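Long-range contacts in cellulose biosynthesis protein BcsG (Salmonella typhimurium LT2, PDB 5OLT), which is required for cellulose biosynthesis, the chain here being its zinc-binding extramembrane domain, a member of the alkaline phosphatase family: residues H94-S102 against T351-N359; F37-F48 against S113-R121. All coordinates share one frame; numbering follows the deposited sequence. Where two conformers were deposited one is given.

Interaction 1. Residues H94-S102 against T351-N359; sequences HFNSGTSYS and TAPVSENAN. With ZN (zinc ion), chain B.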
# COMPACT_ATOMS: atom_id res chain seq x y z
N HIS A 94 2.66 -9.25 -6.81
CA HIS A 94 3.18 -8.29 -7.78
C HIS A 94 2.49 -6.96 -7.57
O HIS A 94 1.92 -6.38 -8.52
CB HIS A 94 3.04 -8.84 -9.23
CG HIS A 94 3.92 -10.01 -9.46
ND1 HIS A 94 5.29 -9.88 -9.60
CD2 HIS A 94 3.66 -11.34 -9.51
CE1 HIS A 94 5.83 -11.07 -9.76
NE2 HIS A 94 4.87 -11.98 -9.67
N PHE A 95 2.57 -6.45 -6.34
CA PHE A 95 2.04 -5.13 -5.98
C PHE A 95 3.16 -4.11 -6.14
O PHE A 95 4.22 -4.26 -5.54
CB PHE A 95 1.57 -5.15 -4.52
CG PHE A 95 0.80 -3.93 -4.14
CD1 PHE A 95 1.47 -2.71 -3.82
CD2 PHE A 95 -0.59 -3.96 -4.13
CE1 PHE A 95 0.74 -1.58 -3.46
CE2 PHE A 95 -1.30 -2.84 -3.74
CZ PHE A 95 -0.66 -1.66 -3.42
N ASN A 96 2.90 -3.09 -6.97
CA ASN A 96 3.92 -2.07 -7.22
C ASN A 96 3.63 -0.82 -6.42
O ASN A 96 2.55 -0.26 -6.47
CB ASN A 96 3.91 -1.73 -8.71
CG ASN A 96 5.07 -0.84 -9.09
OD1 ASN A 96 6.22 -1.26 -8.94
ND2 ASN A 96 4.78 0.38 -9.56
N SER A 97 4.64 -0.35 -5.69
CA SER A 97 4.43 0.82 -4.82
C SER A 97 4.46 2.16 -5.57
O SER A 97 4.05 3.18 -5.01
CB SER A 97 5.48 0.87 -3.70
OG SER A 97 6.74 1.17 -4.25
N GLY A 98 4.91 2.16 -6.82
CA GLY A 98 4.83 3.36 -7.66
C GLY A 98 5.92 4.39 -7.45
O GLY A 98 5.91 5.39 -8.17
N THR A 99 6.82 4.17 -6.47
CA THR A 99 7.84 5.17 -6.10
C THR A 99 8.78 4.55 -5.12
O THR A 99 8.48 3.47 -4.55
CB THR A 99 7.15 6.42 -5.47
OG1 THR A 99 8.15 7.40 -5.16
CG2 THR A 99 6.38 6.05 -4.21
N SER A 100 9.94 5.19 -4.93
CA SER A 100 10.87 4.69 -3.92
C SER A 100 11.10 5.67 -2.77
O SER A 100 12.01 5.41 -1.97
CB SER A 100 12.16 4.24 -4.54
OG SER A 100 12.78 5.27 -5.29
N TYR A 101 10.27 6.72 -2.66
CA TYR A 101 10.38 7.68 -1.55
C TYR A 101 9.14 7.67 -0.69
O TYR A 101 8.04 7.40 -1.18
CB TYR A 101 10.62 9.09 -2.10
CG TYR A 101 11.96 9.31 -2.81
CD1 TYR A 101 13.13 8.69 -2.38
CD2 TYR A 101 12.04 10.23 -3.84
CE1 TYR A 101 14.36 8.94 -3.02
CE2 TYR A 101 13.25 10.52 -4.46
CZ TYR A 101 14.40 9.87 -4.05
OH TYR A 101 15.59 10.19 -4.71
N SER A 102 9.32 8.00 0.60
CA SER A 102 8.24 7.85 1.56
C SER A 102 7.07 8.79 1.34
O SER A 102 5.90 8.36 1.37
CB SER A 102 8.77 8.09 2.97
OG SER A 102 9.86 7.23 3.27
N THR A 351 -2.82 -3.01 -12.61
CA THR A 351 -2.13 -1.75 -12.91
C THR A 351 -0.74 -2.12 -13.35
O THR A 351 -0.05 -2.94 -12.70
CB THR A 351 -2.05 -0.86 -11.64
OG1 THR A 351 -3.38 -0.64 -11.14
CG2 THR A 351 -1.40 0.49 -11.98
N ALA A 352 -0.30 -1.56 -14.47
CA ALA A 352 1.07 -1.81 -14.94
C ALA A 352 2.06 -1.27 -13.89
O ALA A 352 1.77 -0.26 -13.20
CB ALA A 352 1.30 -1.16 -16.31
N PRO A 353 3.23 -1.94 -13.77
CA PRO A 353 4.24 -1.51 -12.78
C PRO A 353 5.07 -0.34 -13.28
O PRO A 353 6.12 -0.49 -13.85
CB PRO A 353 5.09 -2.76 -12.58
CG PRO A 353 5.01 -3.43 -13.91
CD PRO A 353 3.57 -3.26 -14.35
N VAL A 354 4.52 0.83 -13.10
CA VAL A 354 5.18 2.08 -13.44
C VAL A 354 5.53 2.76 -12.12
O VAL A 354 4.68 2.84 -11.22
CB VAL A 354 4.22 2.99 -14.23
CG1 VAL A 354 4.83 4.38 -14.44
CG2 VAL A 354 3.85 2.30 -15.56
N SER A 355 6.76 3.23 -11.99
CA SER A 355 7.18 3.88 -10.75
C SER A 355 7.91 5.17 -11.05
O SER A 355 8.62 5.26 -12.08
CB SER A 355 8.11 2.96 -9.94
OG SER A 355 7.44 1.75 -9.66
N GLU A 356 7.74 6.15 -10.18
CA GLU A 356 8.35 7.45 -10.41
C GLU A 356 8.78 8.11 -9.18
O GLU A 356 8.16 7.96 -8.12
CB GLU A 356 7.33 8.45 -11.02
CG GLU A 356 6.57 7.95 -12.18
CD GLU A 356 5.79 9.04 -12.88
OE1 GLU A 356 6.09 10.28 -12.78
OE2 GLU A 356 4.88 8.58 -13.56
N ASN A 357 9.87 8.87 -9.32
CA ASN A 357 10.21 9.94 -8.36
C ASN A 357 10.27 11.22 -9.22
O ASN A 357 10.08 11.14 -10.43
CB ASN A 357 11.54 9.64 -7.66
CG ASN A 357 11.54 8.30 -6.91
OD1 ASN A 357 10.53 7.85 -6.37
ND2 ASN A 357 12.71 7.68 -6.84
N ALA A 358 10.57 12.38 -8.64
CA ALA A 358 10.59 13.65 -9.40
C ALA A 358 11.40 13.56 -10.68
O ALA A 358 11.01 14.10 -11.72
CB ALA A 358 11.08 14.81 -8.56
N ASN A 359 12.49 12.81 -10.61
CA ASN A 359 13.44 12.86 -11.71
C ASN A 359 13.54 11.64 -12.60
O ASN A 359 14.30 11.60 -13.54
CB ASN A 359 14.83 13.13 -11.11
CG ASN A 359 14.97 14.51 -10.50
OD1 ASN A 359 14.68 14.73 -9.31
ND2 ASN A 359 15.48 15.44 -11.29
ZN ZN B . 9.86 5.24 3.44
O HOH W 1 2.04 0.69 -10.55
O HOH W 2 12.12 6.32 3.47

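Interaction 2. Residues F37-F48 against S113-R121; sequences FYAAEEKRKTTF and SCGQPSHTR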
# COMPACT_ATOMS: atom_id res chain seq x y z
N PHE A 37 -0.58 5.10 -20.80
CA PHE A 37 -0.82 4.67 -19.42
C PHE A 37 -1.43 5.82 -18.60
O PHE A 37 -2.44 5.63 -17.93
CB PHE A 37 0.51 4.16 -18.83
CG PHE A 37 0.48 3.93 -17.32
CD1 PHE A 37 0.01 2.74 -16.78
CD2 PHE A 37 0.96 4.91 -16.45
CE1 PHE A 37 0.00 2.51 -15.40
CE2 PHE A 37 0.93 4.71 -15.07
CZ PHE A 37 0.47 3.51 -14.54
N TYR A 38 -0.85 7.03 -18.67
CA TYR A 38 -1.39 8.13 -17.89
C TYR A 38 -2.84 8.42 -18.28
O TYR A 38 -3.66 8.69 -17.42
CB TYR A 38 -0.58 9.41 -18.09
CG TYR A 38 0.80 9.43 -17.47
CD1 TYR A 38 1.09 8.79 -16.23
CD2 TYR A 38 1.84 10.14 -18.09
CE1 TYR A 38 2.39 8.88 -15.67
CE2 TYR A 38 3.11 10.22 -17.54
CZ TYR A 38 3.38 9.60 -16.34
OH TYR A 38 4.63 9.71 -15.82
N ALA A 39 -3.12 8.38 -19.59
CA ALA A 39 -4.49 8.68 -20.07
C ALA A 39 -5.46 7.66 -19.53
O ALA A 39 -6.52 8.02 -19.04
CB ALA A 39 -4.53 8.71 -21.58
N ALA A 40 -5.09 6.37 -19.60
CA ALA A 40 -6.00 5.33 -19.15
C ALA A 40 -6.21 5.44 -17.64
O ALA A 40 -7.32 5.28 -17.13
CB ALA A 40 -5.49 3.97 -19.50
N GLU A 41 -5.13 5.68 -16.91
CA GLU A 41 -5.23 5.73 -15.45
C GLU A 41 -6.11 6.86 -14.96
O GLU A 41 -6.80 6.74 -13.95
CB GLU A 41 -3.83 5.85 -14.84
CG GLU A 41 -3.01 4.57 -14.93
CD GLU A 41 -3.64 3.41 -14.18
OE1 GLU A 41 -3.96 3.60 -12.99
OE2 GLU A 41 -3.78 2.34 -14.79
N GLU A 42 -6.08 8.01 -15.66
CA GLU A 42 -6.82 9.18 -15.20
C GLU A 42 -8.34 8.95 -15.28
O GLU A 42 -9.08 9.63 -14.57
CB GLU A 42 -6.39 10.41 -16.00
CG GLU A 42 -7.01 11.69 -15.48
CD GLU A 42 -6.04 12.82 -15.26
OE1 GLU A 42 -4.90 12.82 -15.80
OE2 GLU A 42 -6.49 13.76 -14.56
N LYS A 43 -8.76 7.96 -16.08
CA LYS A 43 -10.18 7.63 -16.22
C LYS A 43 -10.65 6.59 -15.19
O LYS A 43 -11.82 6.26 -15.16
CB LYS A 43 -10.44 7.11 -17.64
CG LYS A 43 -10.20 8.18 -18.72
CD LYS A 43 -10.67 7.62 -20.05
CE LYS A 43 -10.46 8.62 -21.16
NZ LYS A 43 -11.69 9.37 -21.51
N ARG A 44 -9.74 6.10 -14.35
CA ARG A 44 -10.06 4.99 -13.44
C ARG A 44 -10.38 5.52 -12.06
O ARG A 44 -9.70 6.40 -11.54
CB ARG A 44 -8.87 4.02 -13.31
CG ARG A 44 -8.43 3.44 -14.63
CD ARG A 44 -7.23 2.51 -14.45
NE ARG A 44 -7.66 1.19 -14.00
CZ ARG A 44 -6.83 0.17 -13.82
NH1 ARG A 44 -5.51 0.33 -13.91
NH2 ARG A 44 -7.31 -1.02 -13.47
N LYS A 45 -11.44 4.95 -11.47
CA LYS A 45 -11.79 5.30 -10.10
C LYS A 45 -12.59 4.16 -9.52
O LYS A 45 -13.25 3.41 -10.25
CB LYS A 45 -12.55 6.64 -10.02
CG LYS A 45 -13.96 6.60 -10.54
CD LYS A 45 -14.70 7.90 -10.20
CE LYS A 45 -16.20 7.74 -10.47
NZ LYS A 45 -17.02 8.87 -9.95
N THR A 46 -12.48 4.05 -8.21
CA THR A 46 -13.39 3.21 -7.44
C THR A 46 -14.65 4.01 -7.21
O THR A 46 -14.62 5.14 -6.76
CB THR A 46 -12.76 2.90 -6.09
OG1 THR A 46 -11.46 2.40 -6.32
CG2 THR A 46 -13.60 1.89 -5.34
N THR A 47 -15.78 3.42 -7.48
CA THR A 47 -17.01 4.15 -7.10
C THR A 47 -17.52 3.68 -5.74
O THR A 47 -17.83 2.50 -5.58
CB THR A 47 -18.09 4.05 -8.16
OG1 THR A 47 -17.58 4.65 -9.36
CG2 THR A 47 -19.33 4.82 -7.75
N PHE A 48 -17.50 4.59 -4.78
CA PHE A 48 -18.15 4.38 -3.48
C PHE A 48 -19.66 4.62 -3.57
O PHE A 48 -20.11 5.43 -4.38
CB PHE A 48 -17.50 5.23 -2.40
CG PHE A 48 -16.19 4.68 -1.93
CD1 PHE A 48 -15.02 4.85 -2.69
CD2 PHE A 48 -16.12 3.94 -0.74
CE1 PHE A 48 -13.83 4.30 -2.26
CE2 PHE A 48 -14.94 3.37 -0.32
CZ PHE A 48 -13.77 3.57 -1.07
N SER A 113 -8.14 5.76 -4.46
CA SER A 113 -9.44 5.54 -5.11
C SER A 113 -9.50 6.03 -6.55
O SER A 113 -10.52 5.80 -7.20
CB SER A 113 -10.55 6.15 -4.27
OG SER A 113 -10.59 5.52 -2.96
N CYS A 114 -8.42 6.60 -7.07
CA CYS A 114 -8.34 6.89 -8.50
C CYS A 114 -7.09 6.25 -9.07
O CYS A 114 -6.20 5.86 -8.31
CB CYS A 114 -8.23 8.39 -8.75
SG CYS A 114 -9.77 9.24 -8.36
N GLY A 115 -7.02 6.14 -10.39
CA GLY A 115 -5.87 5.57 -11.05
C GLY A 115 -4.57 6.33 -10.80
O GLY A 115 -4.52 7.42 -10.19
N GLN A 116 -3.49 5.71 -11.22
CA GLN A 116 -2.15 6.18 -10.87
C GLN A 116 -1.79 7.49 -11.59
O GLN A 116 -1.77 7.51 -12.82
CB GLN A 116 -1.17 5.10 -11.30
CG GLN A 116 0.27 5.46 -10.93
CD GLN A 116 1.23 4.31 -11.02
OE1 GLN A 116 0.89 3.18 -10.69
NE2 GLN A 116 2.45 4.57 -11.43
N PRO A 117 -1.39 8.53 -10.83
CA PRO A 117 -0.95 9.79 -11.46
C PRO A 117 0.55 9.83 -11.70
O PRO A 117 1.34 9.12 -11.06
CB PRO A 117 -1.26 10.83 -10.40
CG PRO A 117 -1.12 10.11 -9.08
CD PRO A 117 -1.60 8.69 -9.37
N SER A 118 0.97 10.72 -12.60
CA SER A 118 2.39 11.10 -12.67
C SER A 118 2.84 11.70 -11.35
O SER A 118 2.02 12.15 -10.53
CB SER A 118 2.61 12.11 -13.81
OG SER A 118 1.92 13.31 -13.49
N HIS A 119 4.16 11.71 -11.15
CA HIS A 119 4.70 12.32 -9.97
C HIS A 119 4.27 13.80 -9.82
O HIS A 119 3.91 14.22 -8.72
CB HIS A 119 6.22 12.17 -9.94
CG HIS A 119 6.83 12.69 -8.70
ND1 HIS A 119 6.98 11.93 -7.56
CD2 HIS A 119 7.32 13.92 -8.40
CE1 HIS A 119 7.57 12.65 -6.62
NE2 HIS A 119 7.78 13.87 -7.10
N THR A 120 4.33 14.54 -10.93
CA THR A 120 3.92 15.95 -10.96
C THR A 120 2.50 16.10 -10.37
O THR A 120 2.30 16.94 -9.48
CB THR A 120 3.98 16.53 -12.40
OG1 THR A 120 5.29 16.34 -12.95
CG2 THR A 120 3.67 18.03 -12.39
N ARG A 121 1.57 15.27 -10.85
CA ARG A 121 0.14 15.33 -10.48
C ARG A 121 -0.05 15.01 -8.98
O ARG A 121 -1.02 15.47 -8.34
CB ARG A 121 -0.69 14.39 -11.37
CG ARG A 121 -1.28 14.89 -12.68
CD ARG A 121 -2.81 14.49 -12.80
NE ARG A 121 -3.09 13.05 -13.09
CZ ARG A 121 -3.99 12.25 -12.51
NH1 ARG A 121 -4.81 12.70 -11.54
NH2 ARG A 121 -4.11 10.96 -12.91
O HOH W 3 -2.56 9.30 -14.78

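Interaction 1. Residues H94-S102 against T351-N359
Asn357, in the conformer described, lays its amide over one face of the Tyr101 ring: the two planes lie 18° apart, and ND2 of Asn357 sits 3.7 Å above the ring plane, offset toward the rim. The same amide is fixed at both ends. Its OD1 receives Ser100 N at 3.1 Å, on a lone pair in the carbonyl plane, while its ND2 donates to Ser100 OG at 2.9 Å, almost straight at 174° and within the amide plane. In this conformer, two nearly linear bonds to one serine would hold the amide's rotation, and Ser100 OG has a further partner in Arg282 O. CG of Asn357 stands anti to its carbonyl carbon (chi1 -58°), which turns the amide toward this loop. Thr99 OG1 lies 2.7 Å from Asn357 OD1 and 3.0 Å from Glu356 O, with one proton for two acceptors.

Closer to residue 94, Glu356 N donates to Gly98 O at 2.8 Å. Asn96 ND2 reaches Ser355 OG at 3.0 Å, close to the amide plane, and also donates to a water that lies within hydrogen-bonding distance of Ala352 O; Asn96 OD1 is taken by Thr290.

Tyr101 is the N-cap residue of helix 102-110, and Ser102 OG in its first turn binds zinc at 2.0 Å, together with Cys67, Glu266 and His267. The contact joins the loop running from strand 90-96 of the seven-stranded sheet into that helix with edge strand 355-357 of the four-stranded antiparallel sheet. Helix 287-290 touches Ser97, Ser100 and Ser355, whereas helix 27-42 packs on Val354.

Interaction 2. Residues F37-F48 against S113-R121
Glu41 OE1 accepts Gln116 N at 2.8 Å through its anti lone pair, at the tightly packed part of the contact; a fold at chi2 (-61°) brings the carboxylate there. OE2 forms a salt bridge with Arg44 NH1 on the syn side. Glu41 CG lies over one face of the Phe37 ring, whose in-plane edge meets Gln116 CD at 3.7 Å; ring and amide planes are 82° apart, and Gln116 NE2 is engaged by Val354 O. Gly115 fits closely against the last turn of helix 27-42, its CA 3.3 Å from Glu41 O in a CA-H...O contact.

Beyond the helix the two segments form a single antiparallel bridge, Lys45 with Cys114 as its non-hydrogen-bonded pair, flanked by Gly115 N to Arg44 O (2.9 Å) and Thr46 N to Ser113 O (2.8 Å). A disulfide ties Cys114 to Cys130.

The looser, solvent-facing side is made by exposed Glu42 and partly exposed Arg121. Their carboxylate and guanidinium planes stack 22° apart, and Glu42 OE1 is 3.3 Å from Arg121 NE but well out of the guanidinium plane, a salt bridge of charge alone. Pro117 CB covers the opposite guanidinium face, and a water links Arg121 NH2 to Tyr38 O and Gln116 O.

Interactions 1 and 2 have centres about 13 Å apart and touch directly. Their segments alternate along the chain: 37-48, 94-102, 113-121, then 351-359. Helix 102-110, which starts at the zinc-binding serine of interaction 1, lies on the path to 113-121. Across the junction Glu356 OE2 is 2.5 Å from Tyr38 OH, and Val354 O is 2.8 Å from Gln116 NE2, both probable hydrogen bonds; Ala358 packs on His119. Segment 351-359 thus meets both partners of interaction 2 as well as the loop of interaction 1. Together the contacts connect N-terminal helix 27-42, the loop leading from strand 90-96 to the zinc ligand Ser102 and the C-terminal four-stranded sheet.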